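Local structure of DNA polymerase III, beta subunit (1VPK) at residues K39-F45 / C57-L61; D60-V65 / S206-E212; R79-P83 / I119-A124; I137-T143 / P223-Y229; R257-E261 / Y368-V372. The protein probably tethers DNA polymerase and other proteins to DNA for processive synthesis, as a head-to-tail homodimeric ring around the double helix. All coordinates share one frame; numbering follows the deposited sequence.

Contact 1: residues K39-F45 / C57-L61; sequences KPILAGF and CATDL
Water 1 joins the two segments. It donates to the carbonyls L42 O at 2.8 Å and G44 O at 2.7 Å. From the other segment T59 N donates to the water at 2.8 Å. The water lies between backbones that make no direct hydrogen bond here. L42 O and T59 O, both acceptors, come close beside it.

L42 makes the main apolar contact. Its CG lies beside the backbone N and anti to the carbonyl carbon (chi1 -57°), and this sends the branches toward 57-61. CD1 meets L61 CG at 3.6 Å, where the two leucines cross at about a right angle. The other branch, CD2, runs alongside T59 CG2. K39 comes across L61 from further out, with its aliphatic end and NZ against L61 CD1.

L61 is presented by a tight local turn. T59 OG1 accepts from L61 N at 2.9 Å, an ST turn, and also bonds to T63 O.

At the other end, F45 CA points a hydrogen at C57 O, with a CA-to-O distance of 3.3 Å. C57 O also lies at the edge of the F45 ring, near its plane. A58 CB stands 4.2 Å from F45 CD1 and meets the ring obliquely. F45 also packs on I26 and A29 of helix 19-29 and on I87 and Q88 of helix 87-91.

Backbone bonds from A43 N to P40 O and from G44 N to I41 O shape the turn that leads into the strand. The arrangement is that of the open end of a beta hairpin, strands 44-50 and 53-59, where a 3-10 turn enters and water replaces direct pairing.

Contact 2: residues D60-V65 / S206-E212; sequences DLETGV and SLKSMKE
The first torsions aim D60 and K208 at each other: D60 CG sits between backbone N and carbonyl carbon (chi1 63°), and K208 CG is anti to its own N (chi1 179°). K208 then bends at chi2 and chi4. The chains come from opposite directions, and K208 NZ reaches D60 OD2 at 2.9 Å in a salt bridge. It uses the anti lone pair of that oxygen. K208 NZ also hydrogen-bonds to L33 O, its main polar partner.

D60 OD1 is occupied within its own turn. It accepts from E62 N and T63 N, an Asx motif, which fixes the carboxylate.

S206 is the N-cap of helix 207-218. Its OG accepts from S209 N at 3.0 Å and donates to E62 OE1 at 2.7 Å. It meets E62 OE1 from above the carboxylate plane, 60° out of it. The hydroxyls S209 OG and T63 OG1 lie 2.7 Å apart.

Further along the helix, T63 CG2 packs on E212 CG at 3.9 Å. V65 CG2 touches E212 OE2, while E212 OE1 bonds to N215 ND2.

The contact joins the N-terminal domain to the central one. It is mostly polar and directional, so the placing of strand against helix probably depends on the salt bridge and on the bond from the capping hydroxyl to E62.

Contact 3: residues R79-P83 / I119-A124; sequences RFVVP and ITTMPA
V81 and A124 form the apolar centre, with V81 CG2 3.8 Å from A124 CB. V81 CG2 lies anti to the carbonyl carbon, and this points it at the A124 backbone as well. Next to it, V81 CB faces M122 CB at 4.1 Å.

M122 then bends at its third torsion (chi3 -86°) and swings its methyl over the start of P83: M122 CE is 3.5 Å from P83 N. P83 CD also packs on I119 CG2. On another side, T121 CG2 sits against F80 CD1 at 3.6 Å, oblique to the ring, and reaches V82 CG1.

Under these side chains lies a single antiparallel bridge, V81 with M122, a hydrogen-bonded pair. V81 N donates to M122 O at 2.9 Å and M122 N donates to V81 O at 2.6 Å. The bridge ties strand 78-83, outermost in its sheet within this chain, to the chain leaving strand 115-120, an edge of a second sheet within this chain. I119 pairs in antiparallel fashion with a strand of the second subunit, so that second sheet continues across the interface.

At the polar edge, T121 OG1 bonds to D106 O. Water 2 donates to R79 O and accepts from A124 N. R79 runs extended from CG to NE, and its NH1 makes a weak bond to A124 O at 2.9 Å, at the guanidinium edge. R79 NH2 holds F127 O.

Contact 4: residues I137-T143 / P223-Y229; sequences ITFEVDT and PTITVRY
I137 opens the pairing with Y229: I137 N donates to Y229 O and Y229 N to I137 O, each at 2.8 Å. Their side chains lie on the same face of the sheet.

T138 turns to the other face. Its OG1 lies 3.1 Å from V227 O and also bonds to water 3, which accepts from R228 NH1. R228 NH2 bonds to A133 O.

F139 packs on V227. A chi1 of 60° tucks the ring between the N and C=O sides of its own backbone and leans it against V227. V227 CB rests over one ring face, 3.9 Å from the centroid, a CH-pi contact. F139 and V227 also exchange both backbone hydrogen bonds.

These two strands end an antiparallel eight-stranded sheet; 137-142 is its outermost strand within this chain. E140 faces T226 in a non-hydrogen-bonded pair.

V141 CG1 lies alongside I225 CD1 at 3.6 Å, on the same face as F139 and V227.

D142 caps helix 143-153 through OD1 to L145 N. Water 4 links D142 OD1 to P223 O. T143 N donates to P223 O at 2.9 Å from above the carbonyl plane, and T143 OG1 bonds to E222 O.

Contact 5: residues R257-E261 / Y368-V372; sequences RVIPE and YLYIV
I371 carries most of the apolar contact, meeting V258, I259 and P260 in turn. Its CG2 lies anti to the backbone N, and CG1 anti to the carbonyl carbon (chi1 -57°); this spreads CG2 toward V258 and the CG1-CD1 arm toward I259 and P260. CG2 packs on V258 CG2 at 4.1 Å, the chains crossing at a slant. I371 CG1 meets I259 CG1 at 4.0 Å, where the side chains stand at about a right angle. I371 CD1 touches P260 CD at 4.1 Å. I259 CD1 makes a looser contact with L369 CD1 at 4.5 Å.

I371 also touches backbone atoms: CG2 lies 3.7 Å from V258 O, and CD1 lies 4.0 Å from I259 CA.

This is a loop laid on one face of an antiparallel sheet. The loop runs between strands 241-246 and 265-270. Strand 368-372 lies between 187-194 and 358-362, so it joins strands of the central and C-terminal domains. I259 also packs on L190 and Q359 of those neighbours.

No hydrogen bond links the two segments. The polar bonds of the strand backbone go to its neighbours in the sheet: I371 pairs with L188 and L369 with L190.

Contacts 1 and 2 are buried, contacts 3 and 4 partly so, and contact 5 lies at the surface. Contacts 1 to 4 all reach the same eight-stranded sheet; contact 5 sits on the nine-stranded one. Contacts 1 and 2 share D60 and L61 and meet through adjacent strands. Contact 3 adjoins contact 1 through F45 N and V82 O, and is the one that reaches the second subunit. Contacts 3 and 4 involve opposite outer strands of the sheet, with centres about 33 Å apart. The chemistry differs: water at the hairpin end, charge and hydroxyls between the N-terminal and central domains, a single backbone bridge with apolar side chains in contact 3, regular backbone pairing in contact 4, and van der Waals touch without hydrogen bonds in contact 5.

Contact 1: residues K39-F45 / C57-L61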
# COMPACT_ATOMS: atom_id res chain seq x y z
N LYS A 39 9.36 15.64 24.56
CA LYS A 39 9.83 14.50 25.32
C LYS A 39 10.04 13.30 24.38
O LYS A 39 9.14 12.45 24.18
CB LYS A 39 8.87 14.24 26.51
CG LYS A 39 9.05 15.29 27.65
CD LYS A 39 7.97 15.20 28.77
CE LYS A 39 6.90 16.33 28.69
NZ LYS A 39 6.58 16.94 30.02
N PRO A 40 11.22 13.25 23.73
CA PRO A 40 11.76 12.06 23.10
C PRO A 40 11.71 10.84 24.04
O PRO A 40 11.52 9.72 23.61
CB PRO A 40 13.21 12.47 22.81
CG PRO A 40 13.14 13.87 22.58
CD PRO A 40 12.12 14.40 23.54
N ILE A 41 11.88 11.08 25.33
CA ILE A 41 11.68 10.11 26.36
C ILE A 41 10.31 9.43 26.32
O ILE A 41 10.20 8.21 26.50
CB ILE A 41 11.88 10.77 27.75
CG1 ILE A 41 11.58 9.76 28.85
CG2 ILE A 41 10.98 11.96 27.94
CD1 ILE A 41 12.47 9.94 30.02
N LEU A 42 9.26 10.23 26.05
CA LEU A 42 7.92 9.70 25.91
C LEU A 42 7.63 9.02 24.56
O LEU A 42 6.56 8.41 24.40
CB LEU A 42 6.88 10.76 26.19
CG LEU A 42 6.99 11.41 27.59
CD1 LEU A 42 5.76 12.24 27.90
CD2 LEU A 42 7.13 10.38 28.67
N ALA A 43 8.59 9.06 23.64
CA ALA A 43 8.51 8.29 22.42
C ALA A 43 9.18 6.92 22.63
O ALA A 43 9.30 6.11 21.68
CB ALA A 43 9.16 9.09 21.25
N GLY A 44 9.60 6.66 23.89
CA GLY A 44 10.13 5.36 24.28
C GLY A 44 9.26 4.59 25.26
O GLY A 44 8.36 5.18 25.92
N PHE A 45 9.51 3.27 25.36
CA PHE A 45 8.90 2.40 26.36
C PHE A 45 9.69 2.45 27.63
O PHE A 45 10.93 2.31 27.62
CB PHE A 45 8.88 0.92 25.91
CG PHE A 45 8.08 0.69 24.69
CD1 PHE A 45 6.70 0.60 24.78
CD2 PHE A 45 8.69 0.50 23.48
CE1 PHE A 45 5.93 0.35 23.65
CE2 PHE A 45 7.93 0.28 22.32
CZ PHE A 45 6.54 0.24 22.41
N CYS A 57 5.82 0.07 29.96
CA CYS A 57 4.88 1.21 29.94
C CYS A 57 5.09 2.16 28.76
O CYS A 57 6.20 2.26 28.20
CB CYS A 57 4.97 2.00 31.22
SG CYS A 57 4.76 1.03 32.74
N ALA A 58 4.04 2.87 28.41
CA ALA A 58 4.15 3.96 27.42
C ALA A 58 3.12 5.01 27.81
O ALA A 58 2.03 4.67 28.33
CB ALA A 58 3.84 3.45 26.09
N THR A 59 3.46 6.27 27.60
CA THR A 59 2.51 7.34 27.77
C THR A 59 2.88 8.52 26.89
O THR A 59 4.06 8.75 26.61
CB THR A 59 2.44 7.79 29.24
OG1 THR A 59 1.34 8.69 29.41
CG2 THR A 59 3.73 8.53 29.69
N ASP A 60 1.87 9.29 26.55
CA ASP A 60 2.02 10.64 26.04
C ASP A 60 1.44 11.68 26.97
O ASP A 60 1.19 12.79 26.57
CB ASP A 60 1.34 10.75 24.69
CG ASP A 60 -0.15 10.53 24.75
OD1 ASP A 60 -0.75 10.51 25.85
OD2 ASP A 60 -0.75 10.38 23.67
N LEU A 61 1.24 11.34 28.23
CA LEU A 61 0.65 12.23 29.24
C LEU A 61 -0.88 12.40 29.17
O LEU A 61 -1.49 12.94 30.10
CB LEU A 61 1.33 13.62 29.27
CG LEU A 61 2.87 13.68 29.42
CD1 LEU A 61 3.27 15.08 29.68
CD2 LEU A 61 3.34 12.80 30.56
O HOH W 1 6.04 6.53 26.45

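Contact 2: residues D60-V65 / S206-E212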
# COMPACT_ATOMS: atom_id res chain seq x y z
N ASP A 60 1.87 9.29 26.55
CA ASP A 60 2.02 10.64 26.04
C ASP A 60 1.44 11.68 26.97
O ASP A 60 1.19 12.79 26.57
CB ASP A 60 1.34 10.75 24.69
CG ASP A 60 -0.15 10.53 24.75
OD1 ASP A 60 -0.75 10.51 25.85
OD2 ASP A 60 -0.75 10.38 23.67
N LEU A 61 1.24 11.34 28.23
CA LEU A 61 0.65 12.23 29.24
C LEU A 61 -0.88 12.40 29.17
O LEU A 61 -1.49 12.94 30.10
CB LEU A 61 1.33 13.62 29.27
CG LEU A 61 2.87 13.68 29.42
CD1 LEU A 61 3.27 15.08 29.68
CD2 LEU A 61 3.34 12.80 30.56
N GLU A 62 -1.50 11.94 28.09
CA GLU A 62 -2.98 11.89 28.03
C GLU A 62 -3.45 10.43 28.14
O GLU A 62 -4.41 10.18 28.86
CB GLU A 62 -3.50 12.53 26.74
CG GLU A 62 -4.97 12.16 26.42
CD GLU A 62 -5.48 12.81 25.14
OE1 GLU A 62 -5.03 12.36 24.04
OE2 GLU A 62 -6.32 13.75 25.27
N THR A 63 -2.77 9.50 27.45
CA THR A 63 -3.00 8.06 27.58
C THR A 63 -1.74 7.41 28.22
O THR A 63 -0.61 7.76 27.86
CB THR A 63 -3.27 7.40 26.18
OG1 THR A 63 -4.30 8.08 25.46
CG2 THR A 63 -3.63 5.87 26.32
N GLY A 64 -1.92 6.50 29.17
CA GLY A 64 -0.85 5.73 29.78
C GLY A 64 -1.21 4.27 29.81
O GLY A 64 -2.39 3.89 30.04
N VAL A 65 -0.22 3.41 29.53
CA VAL A 65 -0.43 1.98 29.51
C VAL A 65 0.63 1.36 30.37
O VAL A 65 1.81 1.69 30.20
CB VAL A 65 -0.24 1.39 28.13
CG1 VAL A 65 -0.40 -0.17 28.19
CG2 VAL A 65 -1.22 1.97 27.17
N SER A 206 -10.21 11.17 23.42
CA SER A 206 -9.52 11.69 22.23
C SER A 206 -9.35 10.59 21.20
O SER A 206 -9.40 9.39 21.54
CB SER A 206 -8.13 12.28 22.57
OG SER A 206 -7.13 11.26 22.76
N LEU A 207 -9.13 10.98 19.95
CA LEU A 207 -8.92 10.00 18.91
C LEU A 207 -7.66 9.18 19.18
O LEU A 207 -7.69 7.95 19.01
CB LEU A 207 -8.84 10.68 17.55
CG LEU A 207 -8.69 9.78 16.31
CD1 LEU A 207 -9.74 8.70 16.27
CD2 LEU A 207 -8.77 10.66 15.11
N LYS A 208 -6.59 9.83 19.64
CA LYS A 208 -5.37 9.11 20.00
C LYS A 208 -5.62 8.07 21.12
O LYS A 208 -5.15 6.94 21.04
CB LYS A 208 -4.22 10.06 20.35
CG LYS A 208 -2.96 9.26 20.74
CD LYS A 208 -1.67 9.67 20.12
CE LYS A 208 -0.49 8.89 20.76
NZ LYS A 208 0.58 9.77 21.16
N SER A 209 -6.43 8.42 22.12
CA SER A 209 -6.77 7.51 23.20
C SER A 209 -7.55 6.31 22.65
O SER A 209 -7.27 5.17 22.99
CB SER A 209 -7.57 8.20 24.29
OG SER A 209 -6.77 9.05 25.08
N MET A 210 -8.48 6.59 21.76
CA MET A 210 -9.33 5.59 21.13
C MET A 210 -8.65 4.59 20.23
O MET A 210 -9.04 3.42 20.20
CB MET A 210 -10.48 6.29 20.39
CG MET A 210 -11.47 6.93 21.36
SD MET A 210 -12.24 5.77 22.49
CE MET A 210 -13.15 4.62 21.42
N LYS A 211 -7.60 5.03 19.54
CA LYS A 211 -6.73 4.16 18.78
C LYS A 211 -5.93 3.19 19.68
O LYS A 211 -5.64 2.03 19.31
CB LYS A 211 -5.81 5.00 17.89
CG LYS A 211 -6.61 5.67 16.74
CD LYS A 211 -5.70 6.43 15.77
CE LYS A 211 -6.45 7.33 14.69
NZ LYS A 211 -5.55 8.54 14.33
N GLU A 212 -5.60 3.65 20.88
CA GLU A 212 -4.99 2.75 21.83
C GLU A 212 -6.06 1.77 22.34
O GLU A 212 -5.77 0.60 22.49
CB GLU A 212 -4.28 3.51 22.98
CG GLU A 212 -3.73 2.63 24.08
CD GLU A 212 -2.77 1.52 23.62
OE1 GLU A 212 -2.18 1.52 22.51
OE2 GLU A 212 -2.53 0.63 24.45

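Contact 3: residues R79-P83 / I119-A124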
# COMPACT_ATOMS: atom_id res chain seq x y z
N ARG A 79 15.20 0.17 35.76
CA ARG A 79 14.12 1.07 35.29
C ARG A 79 14.81 1.95 34.24
O ARG A 79 15.74 2.67 34.57
CB ARG A 79 13.54 1.92 36.44
CG ARG A 79 12.24 2.64 36.11
CD ARG A 79 11.60 3.42 37.36
NE ARG A 79 10.21 3.88 37.04
CZ ARG A 79 9.88 5.06 36.52
NH1 ARG A 79 10.82 5.95 36.23
NH2 ARG A 79 8.63 5.36 36.23
N PHE A 80 14.40 1.85 32.98
CA PHE A 80 15.05 2.61 31.88
C PHE A 80 14.06 2.72 30.74
O PHE A 80 13.00 2.07 30.73
CB PHE A 80 16.35 1.91 31.43
CG PHE A 80 16.14 0.49 30.98
CD1 PHE A 80 15.81 0.18 29.66
CD2 PHE A 80 16.21 -0.55 31.89
CE1 PHE A 80 15.56 -1.13 29.29
CE2 PHE A 80 16.00 -1.85 31.50
CZ PHE A 80 15.69 -2.15 30.21
N VAL A 81 14.40 3.57 29.77
CA VAL A 81 13.54 3.77 28.61
C VAL A 81 14.33 3.31 27.38
O VAL A 81 15.57 3.50 27.32
CB VAL A 81 13.08 5.24 28.55
CG1 VAL A 81 12.20 5.54 27.35
CG2 VAL A 81 12.33 5.59 29.85
N VAL A 82 13.63 2.68 26.46
CA VAL A 82 14.19 2.32 25.17
C VAL A 82 13.38 2.91 24.00
O VAL A 82 12.15 3.01 24.08
CB VAL A 82 14.34 0.77 25.04
CG1 VAL A 82 15.68 0.33 25.65
CG2 VAL A 82 13.20 0.04 25.64
N PRO A 83 14.05 3.22 22.88
CA PRO A 83 13.35 3.96 21.82
C PRO A 83 12.22 3.12 21.23
O PRO A 83 12.40 1.93 20.99
CB PRO A 83 14.45 4.26 20.79
CG PRO A 83 15.63 3.43 21.14
CD PRO A 83 15.42 2.85 22.51
N ILE A 119 20.62 -2.37 22.34
CA ILE A 119 19.89 -1.11 22.13
C ILE A 119 20.27 -0.15 23.27
O ILE A 119 20.14 -0.49 24.42
CB ILE A 119 18.36 -1.38 22.12
CG1 ILE A 119 17.99 -2.48 21.10
CG2 ILE A 119 17.59 -0.14 21.81
CD1 ILE A 119 18.30 -2.12 19.65
N THR A 120 20.76 1.02 22.92
CA THR A 120 21.12 2.05 23.90
C THR A 120 19.85 2.50 24.73
O THR A 120 18.72 2.68 24.24
CB THR A 120 21.95 3.14 23.13
OG1 THR A 120 21.55 3.17 21.75
CG2 THR A 120 23.40 2.74 23.09
N THR A 121 20.01 2.50 26.04
CA THR A 121 18.90 2.88 26.91
C THR A 121 18.93 4.37 27.18
O THR A 121 20.01 4.99 27.11
CB THR A 121 18.96 2.12 28.25
OG1 THR A 121 20.16 2.49 28.95
CG2 THR A 121 18.95 0.65 27.99
N MET A 122 17.79 4.91 27.57
CA MET A 122 17.63 6.29 28.07
C MET A 122 17.18 6.33 29.55
O MET A 122 16.61 5.35 30.08
CB MET A 122 16.52 7.00 27.29
CG MET A 122 16.87 7.59 25.93
SD MET A 122 15.34 7.87 24.95
CE MET A 122 15.27 6.22 24.30
N PRO A 123 17.40 7.45 30.23
CA PRO A 123 17.03 7.62 31.62
C PRO A 123 15.57 7.58 31.82
O PRO A 123 14.82 8.08 30.98
CB PRO A 123 17.53 9.04 31.95
CG PRO A 123 18.58 9.27 30.97
CD PRO A 123 18.10 8.66 29.74
N ALA A 124 15.13 6.97 32.91
CA ALA A 124 13.69 6.91 33.16
C ALA A 124 13.26 7.89 34.24
O ALA A 124 12.10 7.95 34.57
CB ALA A 124 13.27 5.50 33.57
O HOH W 2 17.00 5.13 34.18

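Contact 4: residues I137-T143 / P223-Y229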
# COMPACT_ATOMS: atom_id res chain seq x y z
N ILE A 137 -17.65 5.03 38.20
CA ILE A 137 -18.66 4.24 37.49
C ILE A 137 -17.87 3.13 36.81
O ILE A 137 -16.80 3.39 36.26
CB ILE A 137 -19.39 5.18 36.50
CG1 ILE A 137 -20.50 5.92 37.23
CG2 ILE A 137 -19.91 4.47 35.25
CD1 ILE A 137 -20.37 7.44 37.15
N THR A 138 -18.33 1.90 36.92
CA THR A 138 -17.64 0.76 36.32
C THR A 138 -18.59 -0.24 35.66
O THR A 138 -19.77 -0.40 36.07
CB THR A 138 -16.67 0.06 37.35
OG1 THR A 138 -15.89 -0.91 36.68
CG2 THR A 138 -17.41 -0.59 38.45
N PHE A 139 -18.10 -0.87 34.59
CA PHE A 139 -18.83 -1.96 33.93
C PHE A 139 -17.89 -2.90 33.20
O PHE A 139 -16.77 -2.54 32.85
CB PHE A 139 -19.91 -1.41 32.98
CG PHE A 139 -19.37 -0.54 31.89
CD1 PHE A 139 -19.18 0.82 32.11
CD2 PHE A 139 -19.04 -1.08 30.64
CE1 PHE A 139 -18.65 1.63 31.10
CE2 PHE A 139 -18.50 -0.27 29.63
CZ PHE A 139 -18.31 1.08 29.86
N GLU A 140 -18.32 -4.12 33.02
CA GLU A 140 -17.62 -5.06 32.16
C GLU A 140 -18.29 -5.07 30.78
O GLU A 140 -19.50 -4.91 30.69
CB GLU A 140 -17.65 -6.47 32.76
CG GLU A 140 -16.55 -6.70 33.80
CD GLU A 140 -16.23 -8.18 34.03
OE1 GLU A 140 -17.16 -9.03 34.04
OE2 GLU A 140 -15.04 -8.48 34.25
N VAL A 141 -17.51 -5.23 29.71
CA VAL A 141 -18.11 -5.47 28.39
C VAL A 141 -17.38 -6.57 27.61
O VAL A 141 -16.16 -6.75 27.74
CB VAL A 141 -18.29 -4.13 27.57
CG1 VAL A 141 -17.02 -3.44 27.40
CG2 VAL A 141 -18.97 -4.38 26.21
N ASP A 142 -18.14 -7.32 26.82
CA ASP A 142 -17.59 -8.35 25.93
C ASP A 142 -16.55 -7.66 25.01
O ASP A 142 -16.79 -6.61 24.45
CB ASP A 142 -18.75 -9.08 25.21
CG ASP A 142 -18.29 -10.10 24.15
OD1 ASP A 142 -17.64 -9.68 23.15
OD2 ASP A 142 -18.58 -11.31 24.31
N THR A 143 -15.35 -8.22 24.94
CA THR A 143 -14.24 -7.61 24.25
C THR A 143 -14.54 -7.42 22.77
O THR A 143 -14.36 -6.32 22.25
CB THR A 143 -13.02 -8.50 24.43
OG1 THR A 143 -12.88 -8.77 25.83
CG2 THR A 143 -11.79 -7.84 23.94
N PRO A 223 -12.10 -12.67 27.19
CA PRO A 223 -13.53 -12.59 26.76
C PRO A 223 -14.25 -11.27 27.07
O PRO A 223 -15.12 -10.82 26.30
CB PRO A 223 -14.19 -13.75 27.53
CG PRO A 223 -13.11 -14.64 27.87
CD PRO A 223 -11.92 -13.77 28.15
N THR A 224 -13.92 -10.66 28.19
CA THR A 224 -14.47 -9.37 28.56
C THR A 224 -13.38 -8.44 29.07
O THR A 224 -12.31 -8.89 29.44
CB THR A 224 -15.49 -9.51 29.68
OG1 THR A 224 -14.85 -10.07 30.82
CG2 THR A 224 -16.60 -10.40 29.28
N ILE A 225 -13.67 -7.15 29.07
CA ILE A 225 -12.75 -6.13 29.61
C ILE A 225 -13.52 -5.20 30.58
O ILE A 225 -14.75 -5.10 30.51
CB ILE A 225 -12.11 -5.25 28.52
CG1 ILE A 225 -13.15 -4.50 27.70
CG2 ILE A 225 -11.20 -6.07 27.62
CD1 ILE A 225 -13.53 -3.15 28.30
N THR A 226 -12.78 -4.53 31.46
CA THR A 226 -13.38 -3.62 32.44
C THR A 226 -13.10 -2.17 32.13
O THR A 226 -11.98 -1.81 31.79
CB THR A 226 -12.84 -3.90 33.87
OG1 THR A 226 -13.11 -5.26 34.21
CG2 THR A 226 -13.51 -2.98 34.88
N VAL A 227 -14.12 -1.33 32.31
CA VAL A 227 -14.02 0.12 32.09
C VAL A 227 -14.42 0.80 33.37
O VAL A 227 -15.42 0.44 33.94
CB VAL A 227 -14.99 0.58 31.01
CG1 VAL A 227 -15.01 2.11 30.89
CG2 VAL A 227 -14.63 -0.12 29.65
N ARG A 228 -13.65 1.77 33.81
CA ARG A 228 -13.99 2.58 35.00
C ARG A 228 -13.77 4.06 34.72
O ARG A 228 -12.74 4.47 34.14
CB ARG A 228 -13.15 2.19 36.22
CG ARG A 228 -13.64 2.83 37.55
CD ARG A 228 -12.92 2.22 38.77
NE ARG A 228 -11.47 2.39 38.67
CZ ARG A 228 -10.61 1.46 38.24
NH1 ARG A 228 -11.02 0.26 37.82
NH2 ARG A 228 -9.30 1.75 38.17
N TYR A 229 -14.73 4.87 35.13
CA TYR A 229 -14.69 6.29 34.91
C TYR A 229 -14.82 7.00 36.24
O TYR A 229 -15.76 6.72 37.00
CB TYR A 229 -15.85 6.67 33.98
CG TYR A 229 -16.11 8.16 33.82
CD1 TYR A 229 -15.14 9.00 33.36
CD2 TYR A 229 -17.38 8.71 34.08
CE1 TYR A 229 -15.37 10.37 33.21
CE2 TYR A 229 -17.63 10.10 33.90
CZ TYR A 229 -16.60 10.91 33.45
OH TYR A 229 -16.75 12.27 33.26
O HOH W 3 -13.66 -1.43 38.22
O HOH W 4 -15.12 -11.33 23.61

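Contact 5: residues R257-E261 / Y368-V372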
# COMPACT_ATOMS: atom_id res chain seq x y z
N ARG A 257 -29.48 16.76 17.33
CA ARG A 257 -30.12 17.73 16.43
C ARG A 257 -29.85 17.52 14.94
O ARG A 257 -30.54 18.07 14.12
CB ARG A 257 -29.69 19.15 16.81
CG ARG A 257 -30.08 19.59 18.22
CD ARG A 257 -29.05 20.55 18.69
NE ARG A 257 -29.40 21.32 19.87
CZ ARG A 257 -30.11 22.45 19.84
NH1 ARG A 257 -30.58 22.95 18.69
NH2 ARG A 257 -30.37 23.07 20.99
N VAL A 258 -28.84 16.74 14.58
CA VAL A 258 -28.66 16.41 13.17
C VAL A 258 -29.24 15.05 12.77
O VAL A 258 -29.14 14.64 11.60
CB VAL A 258 -27.17 16.50 12.76
CG1 VAL A 258 -26.58 17.79 13.29
CG2 VAL A 258 -26.33 15.26 13.24
N ILE A 259 -29.76 14.31 13.75
CA ILE A 259 -30.39 13.04 13.45
C ILE A 259 -31.88 13.33 13.23
O ILE A 259 -32.58 13.62 14.18
CB ILE A 259 -30.20 12.05 14.58
CG1 ILE A 259 -28.69 11.84 14.82
CG2 ILE A 259 -30.93 10.72 14.29
CD1 ILE A 259 -28.42 10.99 15.97
N PRO A 260 -32.35 13.32 11.97
CA PRO A 260 -33.76 13.62 11.73
C PRO A 260 -34.71 12.64 12.37
O PRO A 260 -34.37 11.48 12.56
CB PRO A 260 -33.88 13.56 10.21
CG PRO A 260 -32.47 13.87 9.73
CD PRO A 260 -31.64 13.09 10.70
N GLU A 261 -35.91 13.11 12.73
CA GLU A 261 -36.88 12.26 13.40
C GLU A 261 -37.87 11.64 12.41
O GLU A 261 -38.52 10.64 12.73
CB GLU A 261 -37.63 13.03 14.49
CG GLU A 261 -36.98 12.97 15.87
CD GLU A 261 -35.84 13.94 16.04
OE1 GLU A 261 -36.08 15.17 15.95
OE2 GLU A 261 -34.70 13.48 16.29
N TYR A 368 -27.09 0.74 14.89
CA TYR A 368 -26.05 1.36 14.07
C TYR A 368 -26.63 2.35 13.08
O TYR A 368 -27.55 2.01 12.32
CB TYR A 368 -25.23 0.29 13.34
CG TYR A 368 -24.48 -0.56 14.34
CD1 TYR A 368 -25.07 -1.69 14.92
CD2 TYR A 368 -23.21 -0.19 14.76
CE1 TYR A 368 -24.40 -2.43 15.87
CE2 TYR A 368 -22.53 -0.94 15.71
CZ TYR A 368 -23.13 -2.05 16.26
OH TYR A 368 -22.45 -2.78 17.18
N LEU A 369 -26.11 3.58 13.06
CA LEU A 369 -26.59 4.56 12.10
C LEU A 369 -25.56 5.64 11.79
O LEU A 369 -24.66 5.95 12.61
CB LEU A 369 -27.90 5.21 12.54
CG LEU A 369 -27.94 6.30 13.59
CD1 LEU A 369 -27.54 7.66 13.07
CD2 LEU A 369 -29.32 6.37 14.11
N TYR A 370 -25.68 6.16 10.59
CA TYR A 370 -24.74 7.12 10.03
C TYR A 370 -25.48 8.30 9.50
O TYR A 370 -26.51 8.14 8.94
CB TYR A 370 -23.89 6.47 8.90
CG TYR A 370 -23.17 5.28 9.46
CD1 TYR A 370 -21.95 5.43 10.10
CD2 TYR A 370 -23.75 4.00 9.43
CE1 TYR A 370 -21.29 4.31 10.67
CE2 TYR A 370 -23.09 2.89 9.99
CZ TYR A 370 -21.88 3.06 10.61
OH TYR A 370 -21.22 2.01 11.15
N ILE A 371 -24.92 9.49 9.66
CA ILE A 371 -25.49 10.75 9.14
C ILE A 371 -24.42 11.38 8.23
O ILE A 371 -23.21 11.37 8.58
CB ILE A 371 -25.82 11.76 10.29
CG1 ILE A 371 -26.79 11.14 11.33
CG2 ILE A 371 -26.35 13.08 9.72
CD1 ILE A 371 -28.17 10.97 10.83
N VAL A 372 -24.83 11.81 7.03
CA VAL A 372 -23.99 12.59 6.13
C VAL A 372 -24.75 13.88 5.78
O VAL A 372 -25.93 13.84 5.44
CB VAL A 372 -23.62 11.80 4.84
CG1 VAL A 372 -22.55 12.54 4.04
CG2 VAL A 372 -23.06 10.41 5.18